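Local coordinates for putative metal binding protein (Coccidioides immitis, PDB 3CVG) that is of unknown function but belongs to the periplasmic binding protein superfamily and probably binds a metal ion or a small ligand, at residues A[190-195]-A[209-214]; A[123-128]-A[230-235]; A[154-159]-A[200-205]; A[24-29]-A[33-38]; A[256-261]-A[266-271]. One frame throughout, in Å; residues are numbered along the deposited sequence.

Interaction 1. Residues A[190-195]-A[209-214]; sequences ALTAAI and LSIPRG
This is a helix-to-loop contact in the periplasmic binding protein fold: Ile211, in the loop ahead of helix 213-216, packs on helix 187-196 at Leu191, Thr192 and Ile195. Leu191 and Ile195 lie one helical turn apart on the same face. The two backbones come closest at Thr192 and Ile211, with CA atoms 7.2 Å apart. Ile211 does most of the touching. Its CG1 sits between its own backbone N and carbonyl carbon (chi1 62°), and its extended chain carries CD1 to the helix. There CD1 meets CD2 of Leu191 at 3.7 Å, and these two side chains lie nearly square to each other. The CG2 branch of Ile211 turns to Thr192 and lies 4.0 Å from Thr192 OG1. That hydroxyl is hydrogen-bonded to Ile188 O one turn back, so toward Ile211 the threonine only adds van der Waals contact. Leu215 of helix 213-216 touches Thr192 and Ile195 as well, and strand 200-204 touches Leu191 through Thr203. The contact is largely buried and mostly apolar. Its tightest point is where Ile195 and Ile211 meet tip to tip, with Ile195 CD1 3.5 Å from Ile211 CD1, closer than usual for two methyl groups.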
# COMPACT_ATOMS: atom_id res chain seq x y z
N ALA A 190 12.20 5.64 -4.97
CA ALA A 190 12.54 5.81 -3.55
C ALA A 190 13.31 4.63 -2.96
O ALA A 190 14.27 4.83 -2.19
CB ALA A 190 11.26 6.07 -2.73
N LEU A 191 12.90 3.41 -3.28
CA LEU A 191 13.60 2.23 -2.76
C LEU A 191 14.99 2.16 -3.39
O LEU A 191 15.97 1.87 -2.70
CB LEU A 191 12.81 0.94 -3.07
CG LEU A 191 13.47 -0.39 -2.65
CD1 LEU A 191 13.92 -0.33 -1.19
CD2 LEU A 191 12.47 -1.54 -2.86
N THR A 192 15.08 2.43 -4.69
CA THR A 192 16.35 2.41 -5.39
C THR A 192 17.31 3.42 -4.75
O THR A 192 18.50 3.13 -4.54
CB THR A 192 16.16 2.77 -6.88
OG1 THR A 192 15.33 1.78 -7.51
CG2 THR A 192 17.50 2.84 -7.60
N ALA A 193 16.79 4.60 -4.43
CA ALA A 193 17.59 5.65 -3.81
C ALA A 193 18.08 5.23 -2.43
O ALA A 193 19.23 5.46 -2.09
CB ALA A 193 16.78 6.94 -3.71
N ALA A 194 17.19 4.64 -1.62
CA ALA A 194 17.56 4.21 -0.28
C ALA A 194 18.71 3.21 -0.32
O ALA A 194 19.63 3.25 0.50
CB ALA A 194 16.37 3.57 0.43
N ILE A 195 18.64 2.30 -1.29
CA ILE A 195 19.66 1.27 -1.44
C ILE A 195 20.98 1.87 -1.89
O ILE A 195 22.02 1.57 -1.31
CB ILE A 195 19.18 0.20 -2.44
CG1 ILE A 195 18.00 -0.55 -1.84
CG2 ILE A 195 20.31 -0.78 -2.77
CD1 ILE A 195 17.20 -1.34 -2.87
N LEU A 209 9.82 -6.37 -5.21
CA LEU A 209 9.87 -7.34 -6.29
C LEU A 209 10.02 -6.66 -7.64
O LEU A 209 10.23 -7.33 -8.65
CB LEU A 209 8.60 -8.20 -6.29
CG LEU A 209 8.40 -9.04 -5.03
CD1 LEU A 209 7.00 -9.68 -5.04
CD2 LEU A 209 9.48 -10.11 -4.95
N SER A 210 9.94 -5.34 -7.65
CA SER A 210 10.06 -4.58 -8.89
C SER A 210 11.48 -4.10 -9.19
O SER A 210 11.76 -3.73 -10.32
CB SER A 210 9.14 -3.35 -8.86
OG SER A 210 7.78 -3.73 -8.77
N ILE A 211 12.36 -4.09 -8.20
CA ILE A 211 13.72 -3.61 -8.44
C ILE A 211 14.65 -4.72 -8.90
O ILE A 211 14.41 -5.91 -8.65
CB ILE A 211 14.31 -2.90 -7.19
CG1 ILE A 211 14.41 -3.88 -6.02
CG2 ILE A 211 13.45 -1.70 -6.81
CD1 ILE A 211 15.12 -3.32 -4.81
N PRO A 212 15.73 -4.36 -9.60
CA PRO A 212 16.70 -5.35 -10.09
C PRO A 212 17.17 -6.30 -8.99
O PRO A 212 17.34 -5.89 -7.85
CB PRO A 212 17.83 -4.49 -10.63
CG PRO A 212 17.10 -3.26 -11.12
CD PRO A 212 16.13 -2.99 -9.99
N ARG A 213 17.38 -7.57 -9.34
CA ARG A 213 17.86 -8.53 -8.35
C ARG A 213 19.17 -8.05 -7.75
O ARG A 213 19.42 -8.21 -6.55
CB ARG A 213 18.09 -9.90 -8.99
CG ARG A 213 16.83 -10.60 -9.43
CD ARG A 213 17.08 -12.07 -9.68
NE ARG A 213 15.88 -12.71 -10.22
CZ ARG A 213 14.68 -12.63 -9.65
NH1 ARG A 213 14.52 -11.95 -8.52
NH2 ARG A 213 13.65 -13.24 -10.21
N GLY A 214 20.02 -7.48 -8.60
CA GLY A 214 21.30 -6.98 -8.14
C GLY A 214 21.19 -6.02 -6.97
O GLY A 214 21.98 -6.10 -6.03

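Interaction 2. Residues A[123-128]-A[230-235]; sequences SDIADM and DDPLLN
Ile125 keeps CG1 anti to its backbone N (chi1 -176°), and this sends its two branches to Pro232 and Leu233. CG2 falls between the backbone N and the carbonyl carbon and lies 4.1 Å from CG of the Pro232 ring. The two side chains pass alongside one another, pointing opposite ways. CG1 is the branch nearer Leu233, a looser approach of 4.4 Å to Leu233 CD2. The contact across the segments is thus purely apolar. Each side is shaped by an aspartate that bonds to its own backbone. Asp124 is the N-cap of helix 125-138: its OD1 takes the N-H of Ala126 at 2.7 Å through the anti lone pair, the one away from OD2. On the other side, Asp231 OD1 accepts from Leu233 N at 2.8 Å, which makes an Asx turn. This donor lies 26° out of the carboxylate plane. A type I beta turn runs over the same residues, closed by Leu234 N to Asp231 O. The other carboxylate oxygen, Asp231 OD2, is bonded to Thr226 OG1, so the group is held at both oxygens. The contact joins the first turn of helix 125-138 to the turn leading into strand 234-241. Strand 100-111 reaches both sides, through Leu109 at Ile125 and backbone bonding of Phe107 to Leu233. Helix 155-166 touches Leu233 with Lys159 and Leu163.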
# COMPACT_ATOMS: atom_id res chain seq x y z
N SER A 123 13.83 -8.29 16.93
CA SER A 123 13.30 -7.11 17.61
C SER A 123 11.93 -6.70 17.06
O SER A 123 11.62 -6.98 15.91
CB SER A 123 14.25 -5.92 17.47
OG SER A 123 15.53 -6.20 18.00
N ASP A 124 11.13 -6.04 17.88
CA ASP A 124 9.82 -5.55 17.46
C ASP A 124 10.10 -4.33 16.57
O ASP A 124 11.12 -3.66 16.75
CB ASP A 124 8.99 -5.12 18.68
CG ASP A 124 7.63 -4.53 18.30
OD1 ASP A 124 7.60 -3.42 17.71
OD2 ASP A 124 6.59 -5.16 18.59
N ILE A 125 9.22 -4.06 15.61
CA ILE A 125 9.43 -2.94 14.70
C ILE A 125 9.63 -1.61 15.45
O ILE A 125 10.46 -0.79 15.06
CB ILE A 125 8.26 -2.82 13.67
CG1 ILE A 125 8.54 -1.70 12.66
CG2 ILE A 125 6.95 -2.55 14.38
CD1 ILE A 125 9.79 -1.94 11.82
N ALA A 126 8.88 -1.42 16.53
CA ALA A 126 9.00 -0.19 17.32
C ALA A 126 10.39 -0.06 17.91
O ALA A 126 10.98 1.02 17.90
CB ALA A 126 7.95 -0.16 18.41
N ASP A 127 10.94 -1.16 18.42
CA ASP A 127 12.27 -1.12 19.00
C ASP A 127 13.33 -0.88 17.92
O ASP A 127 14.41 -0.36 18.20
CB ASP A 127 12.55 -2.41 19.77
CG ASP A 127 11.58 -2.61 20.93
OD1 ASP A 127 11.31 -1.63 21.65
OD2 ASP A 127 11.07 -3.75 21.12
N MSE A 128 13.03 -1.27 16.68
CA MSE A 128 13.97 -1.05 15.59
C MSE A 128 14.02 0.45 15.31
O MSE A 128 15.09 1.02 15.12
CB MSE A 128 13.54 -1.80 14.32
CG MSE A 128 13.92 -3.27 14.33
SE MSE A 128 13.36 -4.22 12.77
CE MSE A 128 11.76 -5.00 13.50
N ASP A 230 -2.85 -7.38 13.95
CA ASP A 230 -2.28 -6.23 14.64
C ASP A 230 -0.84 -5.90 14.27
O ASP A 230 -0.20 -5.07 14.92
CB ASP A 230 -2.39 -6.41 16.15
CG ASP A 230 -3.84 -6.47 16.63
OD1 ASP A 230 -4.69 -5.72 16.10
OD2 ASP A 230 -4.13 -7.27 17.55
N ASP A 231 -0.31 -6.55 13.23
CA ASP A 231 1.06 -6.29 12.80
C ASP A 231 1.07 -4.88 12.19
O ASP A 231 0.38 -4.63 11.21
CB ASP A 231 1.48 -7.32 11.74
CG ASP A 231 2.94 -7.20 11.36
OD1 ASP A 231 3.46 -6.06 11.28
OD2 ASP A 231 3.58 -8.25 11.13
N PRO A 232 1.86 -3.96 12.76
CA PRO A 232 1.90 -2.60 12.21
C PRO A 232 2.25 -2.55 10.72
O PRO A 232 1.76 -1.68 10.00
CB PRO A 232 2.97 -1.92 13.07
CG PRO A 232 2.90 -2.66 14.37
CD PRO A 232 2.78 -4.09 13.90
N LEU A 233 3.05 -3.50 10.26
CA LEU A 233 3.45 -3.53 8.86
C LEU A 233 2.45 -4.20 7.91
O LEU A 233 2.75 -4.41 6.74
CB LEU A 233 4.84 -4.18 8.72
CG LEU A 233 6.02 -3.49 9.41
CD1 LEU A 233 7.34 -4.08 8.90
CD2 LEU A 233 6.00 -1.99 9.12
N LEU A 234 1.25 -4.52 8.41
CA LEU A 234 0.23 -5.11 7.55
C LEU A 234 -0.44 -3.96 6.82
O LEU A 234 -0.72 -2.93 7.43
CB LEU A 234 -0.82 -5.87 8.38
CG LEU A 234 -2.05 -6.35 7.60
CD1 LEU A 234 -1.64 -7.42 6.60
CD2 LEU A 234 -3.10 -6.90 8.56
N ASN A 235 -0.69 -4.11 5.52
CA ASN A 235 -1.32 -3.04 4.75
C ASN A 235 -2.62 -3.54 4.12
O ASN A 235 -2.66 -3.91 2.95
CB ASN A 235 -0.36 -2.53 3.66
CG ASN A 235 -0.92 -1.34 2.90
OD1 ASN A 235 -1.64 -0.51 3.47
ND2 ASN A 235 -0.58 -1.23 1.62

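Interaction 3. Residues A[154-159]-A[200-205]; sequences SATNIK and YTITDY
The first turn of helix 155-166 comes up against strand 200-204, closest at Thr156 and Thr203 with CA atoms 6.6 Å apart. In this periplasmic binding protein fold the helix start lies at a metal site, as the side chain of Thr156 is about 3 Å from a bound calcium ion. Thr156 has its methyl CG2 anti to the backbone N, which points it at the strand. CG2 rests 3.3 Å from Ile202 O, a close methyl-to-carbonyl contact. Thr156 CG2 is also 4.1 Å from Ile202 CG2. Lys159, one turn on, adds its aliphatic part to the same branch: Lys159 CG is 4.0 Å from Ile202 CG2, and the two side chains cross obliquely. The lysine chain then bends away, and NZ is hydrogen-bonded to Pro232 O. Ser154 is the N-cap, its OG accepting from Asn157 N at 3.2 Å in a nearly straight bond (169°). Asp204 caps the next helix, 205-208, and its OD1 also bonds Thr207 OG1. Phe107 of strand 100-111 packs on both Thr156 and Lys159. A single water links the polar ends: it lies 3.0 Å from Thr156 OG1 and donates to Asp204 OD1 at 3.1 Å.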
# COMPACT_ATOMS: atom_id res chain seq x y z
N SER A 154 1.55 9.60 1.04
CA SER A 154 1.15 8.26 0.62
C SER A 154 0.97 7.30 1.79
O SER A 154 1.35 7.61 2.92
CB SER A 154 2.20 7.67 -0.32
OG SER A 154 3.42 7.45 0.38
N ALA A 155 0.41 6.13 1.51
CA ALA A 155 0.22 5.11 2.54
C ALA A 155 1.58 4.80 3.20
O ALA A 155 1.67 4.66 4.41
CB ALA A 155 -0.39 3.85 1.93
N THR A 156 2.64 4.71 2.39
CA THR A 156 3.97 4.43 2.93
C THR A 156 4.40 5.56 3.88
O THR A 156 4.88 5.31 4.98
CB THR A 156 5.00 4.29 1.78
OG1 THR A 156 4.62 3.18 0.95
CG2 THR A 156 6.40 4.05 2.32
N ASN A 157 4.24 6.81 3.45
CA ASN A 157 4.59 7.96 4.28
C ASN A 157 3.80 7.92 5.58
O ASN A 157 4.36 8.08 6.67
CB ASN A 157 4.32 9.26 3.52
CG ASN A 157 4.61 10.52 4.34
OD1 ASN A 157 5.49 10.54 5.21
ND2 ASN A 157 3.90 11.58 4.03
N ILE A 158 2.50 7.68 5.49
CA ILE A 158 1.65 7.60 6.68
C ILE A 158 2.23 6.55 7.64
O ILE A 158 2.39 6.79 8.83
CB ILE A 158 0.19 7.20 6.28
CG1 ILE A 158 -0.51 8.39 5.62
CG2 ILE A 158 -0.59 6.71 7.52
CD1 ILE A 158 -1.77 7.98 4.82
N LYS A 159 2.59 5.39 7.08
CA LYS A 159 3.12 4.28 7.86
C LYS A 159 4.39 4.62 8.65
O LYS A 159 4.45 4.41 9.86
CB LYS A 159 3.41 3.10 6.95
CG LYS A 159 4.19 2.00 7.62
CD LYS A 159 3.30 0.94 8.22
CE LYS A 159 2.38 1.46 9.29
NZ LYS A 159 0.98 0.98 9.02
N TYR A 200 18.05 3.33 5.54
CA TYR A 200 16.95 2.45 5.90
C TYR A 200 15.70 3.14 5.36
O TYR A 200 15.69 4.36 5.17
CB TYR A 200 16.82 2.34 7.42
CG TYR A 200 17.97 1.63 8.10
CD1 TYR A 200 17.85 0.30 8.52
CD2 TYR A 200 19.16 2.31 8.37
CE1 TYR A 200 18.90 -0.34 9.19
CE2 TYR A 200 20.20 1.68 9.05
CZ TYR A 200 20.07 0.36 9.46
OH TYR A 200 21.10 -0.25 10.14
N THR A 201 14.67 2.35 5.08
CA THR A 201 13.42 2.92 4.60
C THR A 201 12.29 1.91 4.69
O THR A 201 12.53 0.70 4.70
CB THR A 201 13.53 3.37 3.13
OG1 THR A 201 12.40 4.17 2.80
CG2 THR A 201 13.56 2.16 2.18
N ILE A 202 11.07 2.42 4.79
CA ILE A 202 9.90 1.56 4.81
C ILE A 202 9.47 1.56 3.36
O ILE A 202 9.40 2.62 2.73
CB ILE A 202 8.77 2.13 5.70
CG1 ILE A 202 9.13 1.93 7.18
CG2 ILE A 202 7.45 1.46 5.36
CD1 ILE A 202 9.15 0.47 7.65
N THR A 203 9.24 0.37 2.82
CA THR A 203 8.83 0.20 1.43
C THR A 203 7.76 -0.90 1.44
O THR A 203 7.32 -1.32 2.51
CB THR A 203 10.05 -0.20 0.53
OG1 THR A 203 9.64 -0.29 -0.84
CG2 THR A 203 10.62 -1.55 0.97
N ASP A 204 7.34 -1.36 0.27
CA ASP A 204 6.33 -2.42 0.25
C ASP A 204 6.83 -3.61 -0.55
O ASP A 204 7.73 -3.48 -1.38
CB ASP A 204 5.00 -1.91 -0.31
CG ASP A 204 5.12 -1.41 -1.73
OD1 ASP A 204 5.61 -0.27 -1.93
OD2 ASP A 204 4.73 -2.15 -2.65
N TYR A 205 6.23 -4.77 -0.30
CA TYR A 205 6.62 -6.00 -0.97
C TYR A 205 6.65 -5.91 -2.49
O TYR A 205 7.62 -6.35 -3.12
CB TYR A 205 5.70 -7.15 -0.55
CG TYR A 205 6.20 -8.52 -0.96
CD1 TYR A 205 7.53 -8.89 -0.76
CD2 TYR A 205 5.34 -9.46 -1.54
CE1 TYR A 205 7.99 -10.17 -1.11
CE2 TYR A 205 5.78 -10.74 -1.88
CZ TYR A 205 7.10 -11.08 -1.67
OH TYR A 205 7.55 -12.33 -2.03
O HOH W 1 6.87 2.40 -0.87

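Interaction 4. Residues A[24-29]-A[33-38]; sequences IGNGGA and GLVKEL
Val35, in the first turn of helix 34-47, packs into the strand-to-helix bend at Ile24, Asn26 and Ala29. Its CB stands 4.3 Å from Ala29 O. From there the two methyls part. CG1 is anti to the backbone N (chi1 173°) and goes to the strand side, 4.4 Å from Ile24 CD1. CG2, beside the backbone N, goes to the bend. It meets the carbonyl carbon of Ala29, with CG2 of Val35 and C of Ala29 3.7 Å apart. It lies 4.1 Å from Ala29 CB and also touches the side-chain amide of Asn26. Leu34 also packs on this alanine: Leu34 CB lies 3.5 Å from Ala29 O. Leu34 CD2 reaches Ala29 CB at 4.3 Å. Between the two helices stands Gly33, the first residue past helix 28-32, which it closes in a Schellman motif, and the N-cap of helix 34-47. Its phi is positive (100°), where a CB would press on the preceding carbonyl oxygen. Trp58 of strand 55-60 packs on Val35, while strand 20-26 pairs with strands 55-60 and 77-80. The backbone bond across the bend is at Ala29 O. It receives a weak bond from Val35 N at 3.3 Å and another bond from Ser32 OG. This is consistent with a junction held largely by buried apolar groups, with Ala29 O satisfied by those two donors.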
# COMPACT_ATOMS: atom_id res chain seq x y z
N ILE A 24 -13.05 2.74 -11.02
CA ILE A 24 -12.39 2.43 -9.76
C ILE A 24 -11.23 3.37 -9.45
O ILE A 24 -10.35 3.58 -10.29
CB ILE A 24 -11.80 0.99 -9.77
CG1 ILE A 24 -12.85 -0.00 -10.27
CG2 ILE A 24 -11.35 0.60 -8.38
CD1 ILE A 24 -12.28 -1.39 -10.54
N GLY A 25 -11.24 3.94 -8.25
CA GLY A 25 -10.17 4.83 -7.84
C GLY A 25 -9.24 4.07 -6.92
O GLY A 25 -9.68 3.46 -5.95
N ASN A 26 -7.95 4.08 -7.23
CA ASN A 26 -6.99 3.36 -6.41
C ASN A 26 -5.58 3.82 -6.72
O ASN A 26 -5.35 4.53 -7.70
CB ASN A 26 -7.09 1.85 -6.65
CG ASN A 26 -6.05 1.06 -5.87
OD1 ASN A 26 -6.00 1.12 -4.64
ND2 ASN A 26 -5.23 0.31 -6.59
N GLY A 27 -4.64 3.43 -5.88
CA GLY A 27 -3.26 3.81 -6.11
C GLY A 27 -2.35 2.65 -6.43
O GLY A 27 -2.09 2.35 -7.60
N GLY A 28 -1.88 1.98 -5.38
CA GLY A 28 -0.95 0.87 -5.54
C GLY A 28 -1.34 -0.37 -6.32
O GLY A 28 -0.53 -0.88 -7.10
N ALA A 29 -2.55 -0.87 -6.12
CA ALA A 29 -2.99 -2.08 -6.82
C ALA A 29 -3.11 -1.87 -8.33
O ALA A 29 -2.89 -2.79 -9.10
CB ALA A 29 -4.32 -2.55 -6.25
N GLY A 33 -0.67 -3.65 -11.30
CA GLY A 33 -1.28 -4.46 -12.35
C GLY A 33 -2.48 -5.28 -11.89
O GLY A 33 -3.18 -5.87 -12.72
N LEU A 34 -2.72 -5.34 -10.58
CA LEU A 34 -3.85 -6.12 -10.07
C LEU A 34 -5.21 -5.63 -10.56
O LEU A 34 -6.07 -6.44 -10.90
CB LEU A 34 -3.86 -6.14 -8.54
CG LEU A 34 -4.99 -7.00 -7.93
CD1 LEU A 34 -4.67 -8.46 -8.15
CD2 LEU A 34 -5.14 -6.72 -6.45
N VAL A 35 -5.41 -4.32 -10.60
CA VAL A 35 -6.69 -3.77 -11.05
C VAL A 35 -7.02 -4.23 -12.46
O VAL A 35 -8.19 -4.37 -12.82
CB VAL A 35 -6.71 -2.23 -10.97
CG1 VAL A 35 -7.99 -1.68 -11.60
CG2 VAL A 35 -6.62 -1.78 -9.52
N LYS A 36 -5.99 -4.48 -13.27
CA LYS A 36 -6.19 -4.95 -14.64
C LYS A 36 -6.75 -6.37 -14.61
O LYS A 36 -7.77 -6.66 -15.23
CB LYS A 36 -4.87 -4.94 -15.41
CG LYS A 36 -5.00 -5.42 -16.86
CD LYS A 36 -3.75 -5.13 -17.67
CE LYS A 36 -3.94 -5.49 -19.14
NZ LYS A 36 -2.73 -5.18 -19.95
N GLU A 37 -6.05 -7.25 -13.89
CA GLU A 37 -6.46 -8.64 -13.76
C GLU A 37 -7.87 -8.73 -13.19
O GLU A 37 -8.72 -9.46 -13.71
CB GLU A 37 -5.50 -9.40 -12.84
CG GLU A 37 -4.34 -10.09 -13.53
CD GLU A 37 -4.80 -11.11 -14.55
OE1 GLU A 37 -5.21 -10.71 -15.66
OE2 GLU A 37 -4.77 -12.32 -14.23
N LEU A 38 -8.12 -7.98 -12.12
CA LEU A 38 -9.43 -7.96 -11.48
C LEU A 38 -10.52 -7.54 -12.46
O LEU A 38 -11.51 -8.25 -12.65
CB LEU A 38 -9.41 -7.01 -10.28
CG LEU A 38 -9.22 -7.61 -8.88
CD1 LEU A 38 -8.20 -8.73 -8.91
CD2 LEU A 38 -8.78 -6.50 -7.94

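Interaction 5. Residues A[256-261]-A[266-271]; sequences KWLVSK and KVIEGF
This is a mainly apolar, partly buried contact between two consecutive helices, 248-259 and 264-269, near the end of the chain: Trp257 meets Val267 and Leu258 meets Ile268. The tryptophan points its CG anti to the backbone N (chi1 176°), which carries the six-membered ring across to the second helix. There Trp257 CH2 lies 4.2 Å from Val267 CG2, and the two side chains run roughly perpendicular. Leu258 and Ile268 meet more loosely, with Leu258 CD1 4.5 Å from Ile268 CD1. Toward the connecting turn the two backbones draw together, and Lys261 O sits 3.5 Å from Lys266 CB. Near the end of the first helix one carbonyl oxygen takes two donors. Trp257 O accepts from Ser260 N at 3.1 Å and from Ser260 OG at 2.6 Å. The hydroxyl is tilted 18° from the carbonyl plane. Ser260 OG is also hydrogen-bonded to Gly263 N, and Leu258 O to Gln265 NE2, so the turn is tied at several points. Helix 34-47 covers one part of the contact: Ala41 touches both Trp257 and Val267, and Phe42 meets the indole with ring planes at about 60°. Strand 100-111 lies against another, with Ala102 on Leu258 and Phe103 on Ile268.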
# COMPACT_ATOMS: atom_id res chain seq x y z
N LYS A 256 -19.41 -7.61 -4.43
CA LYS A 256 -19.74 -9.00 -4.11
C LYS A 256 -18.77 -9.99 -4.76
O LYS A 256 -18.29 -10.93 -4.11
CB LYS A 256 -21.16 -9.33 -4.58
CG LYS A 256 -22.23 -9.20 -3.51
CD LYS A 256 -22.07 -10.29 -2.46
CE LYS A 256 -23.29 -10.40 -1.55
NZ LYS A 256 -23.19 -11.59 -0.66
N TRP A 257 -18.50 -9.77 -6.04
CA TRP A 257 -17.59 -10.64 -6.78
C TRP A 257 -16.17 -10.62 -6.20
O TRP A 257 -15.54 -11.67 -6.01
CB TRP A 257 -17.53 -10.19 -8.24
CG TRP A 257 -16.55 -10.96 -9.06
CD1 TRP A 257 -16.75 -12.15 -9.68
CD2 TRP A 257 -15.18 -10.60 -9.30
NE1 TRP A 257 -15.60 -12.57 -10.29
CE2 TRP A 257 -14.62 -11.64 -10.08
CE3 TRP A 257 -14.38 -9.51 -8.94
CZ2 TRP A 257 -13.28 -11.62 -10.50
CZ3 TRP A 257 -13.05 -9.49 -9.35
CH2 TRP A 257 -12.52 -10.54 -10.12
N LEU A 258 -15.68 -9.42 -5.91
CA LEU A 258 -14.34 -9.25 -5.35
C LEU A 258 -14.03 -10.10 -4.12
O LEU A 258 -12.94 -10.65 -4.00
CB LEU A 258 -14.12 -7.78 -5.01
CG LEU A 258 -12.76 -7.43 -4.39
CD1 LEU A 258 -11.65 -7.70 -5.40
CD2 LEU A 258 -12.76 -5.97 -3.98
N VAL A 259 -14.99 -10.22 -3.20
CA VAL A 259 -14.75 -10.99 -1.98
C VAL A 259 -15.09 -12.47 -2.06
O VAL A 259 -14.76 -13.23 -1.15
CB VAL A 259 -15.50 -10.37 -0.77
CG1 VAL A 259 -15.00 -8.95 -0.52
CG2 VAL A 259 -17.00 -10.37 -1.03
N SER A 260 -15.74 -12.89 -3.13
CA SER A 260 -16.09 -14.29 -3.29
C SER A 260 -14.83 -15.11 -3.54
O SER A 260 -13.93 -14.66 -4.25
CB SER A 260 -17.08 -14.48 -4.45
OG SER A 260 -16.53 -14.05 -5.69
N LYS A 261 -14.76 -16.30 -2.94
CA LYS A 261 -13.61 -17.17 -3.12
C LYS A 261 -13.48 -17.50 -4.60
O LYS A 261 -12.38 -17.74 -5.11
CB LYS A 261 -13.79 -18.47 -2.33
CG LYS A 261 -13.74 -18.32 -0.81
CD LYS A 261 -12.30 -18.19 -0.31
CE LYS A 261 -12.24 -18.01 1.20
NZ LYS A 261 -10.85 -17.87 1.69
N LYS A 266 -9.81 -15.49 -5.95
CA LYS A 266 -9.07 -16.45 -6.75
C LYS A 266 -8.03 -15.74 -7.61
O LYS A 266 -6.90 -16.21 -7.76
CB LYS A 266 -10.02 -17.25 -7.64
CG LYS A 266 -9.33 -18.29 -8.51
CD LYS A 266 -10.34 -19.18 -9.24
CE LYS A 266 -9.62 -20.27 -10.03
NZ LYS A 266 -10.58 -21.29 -10.56
N VAL A 267 -8.42 -14.59 -8.18
CA VAL A 267 -7.53 -13.80 -9.03
C VAL A 267 -6.38 -13.21 -8.22
O VAL A 267 -5.25 -13.11 -8.71
CB VAL A 267 -8.28 -12.65 -9.73
CG1 VAL A 267 -7.31 -11.80 -10.54
CG2 VAL A 267 -9.37 -13.22 -10.62
N ILE A 268 -6.66 -12.80 -6.99
CA ILE A 268 -5.64 -12.23 -6.11
C ILE A 268 -4.66 -13.31 -5.68
O ILE A 268 -3.44 -13.10 -5.72
CB ILE A 268 -6.27 -11.62 -4.85
CG1 ILE A 268 -7.09 -10.38 -5.23
CG2 ILE A 268 -5.19 -11.26 -3.84
CD1 ILE A 268 -7.95 -9.85 -4.10
N GLU A 269 -5.19 -14.45 -5.28
CA GLU A 269 -4.36 -15.56 -4.83
C GLU A 269 -3.38 -16.00 -5.92
O GLU A 269 -2.33 -16.56 -5.63
CB GLU A 269 -5.26 -16.73 -4.40
CG GLU A 269 -4.57 -17.81 -3.60
CD GLU A 269 -5.51 -18.47 -2.60
OE1 GLU A 269 -6.56 -18.99 -3.03
OE2 GLU A 269 -5.20 -18.46 -1.39
N GLY A 270 -3.73 -15.73 -7.17
CA GLY A 270 -2.87 -16.13 -8.27
C GLY A 270 -2.11 -15.00 -8.96
O GLY A 270 -1.37 -15.25 -9.91
N PHE A 271 -2.29 -13.77 -8.49
CA PHE A 271 -1.61 -12.63 -9.09
C PHE A 271 -0.16 -12.59 -8.65
O PHE A 271 0.13 -12.43 -7.46
CB PHE A 271 -2.30 -11.32 -8.71
CG PHE A 271 -1.74 -10.12 -9.42
CD1 PHE A 271 -1.66 -10.10 -10.81
CD2 PHE A 271 -1.30 -9.02 -8.70
CE1 PHE A 271 -1.15 -8.99 -11.47
CE2 PHE A 271 -0.79 -7.90 -9.35
CZ PHE A 271 -0.71 -7.89 -10.74

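The contacts form two groups. Interactions 1, 2 and 3 are linked through interaction 3, which touches both others, its centre about 14 Å from that of interaction 1 and about 12 Å from that of interaction 2. The centres of interactions 1 and 2 are about 22 Å apart, without touching. Interactions 4 and 5 also touch, with centres about 13 Å apart, through helix 34-47. Between the groups the centres are about 19 to 29 Å apart. Along the chain interaction 4 comes first and interaction 5 last. Interactions 1 and 3 have alternating segments, and both fall between the two segments of interaction 2. The two groups are consistent with the two-lobed build of periplasmic binding proteins. The bound calcium lies closest to interaction 3.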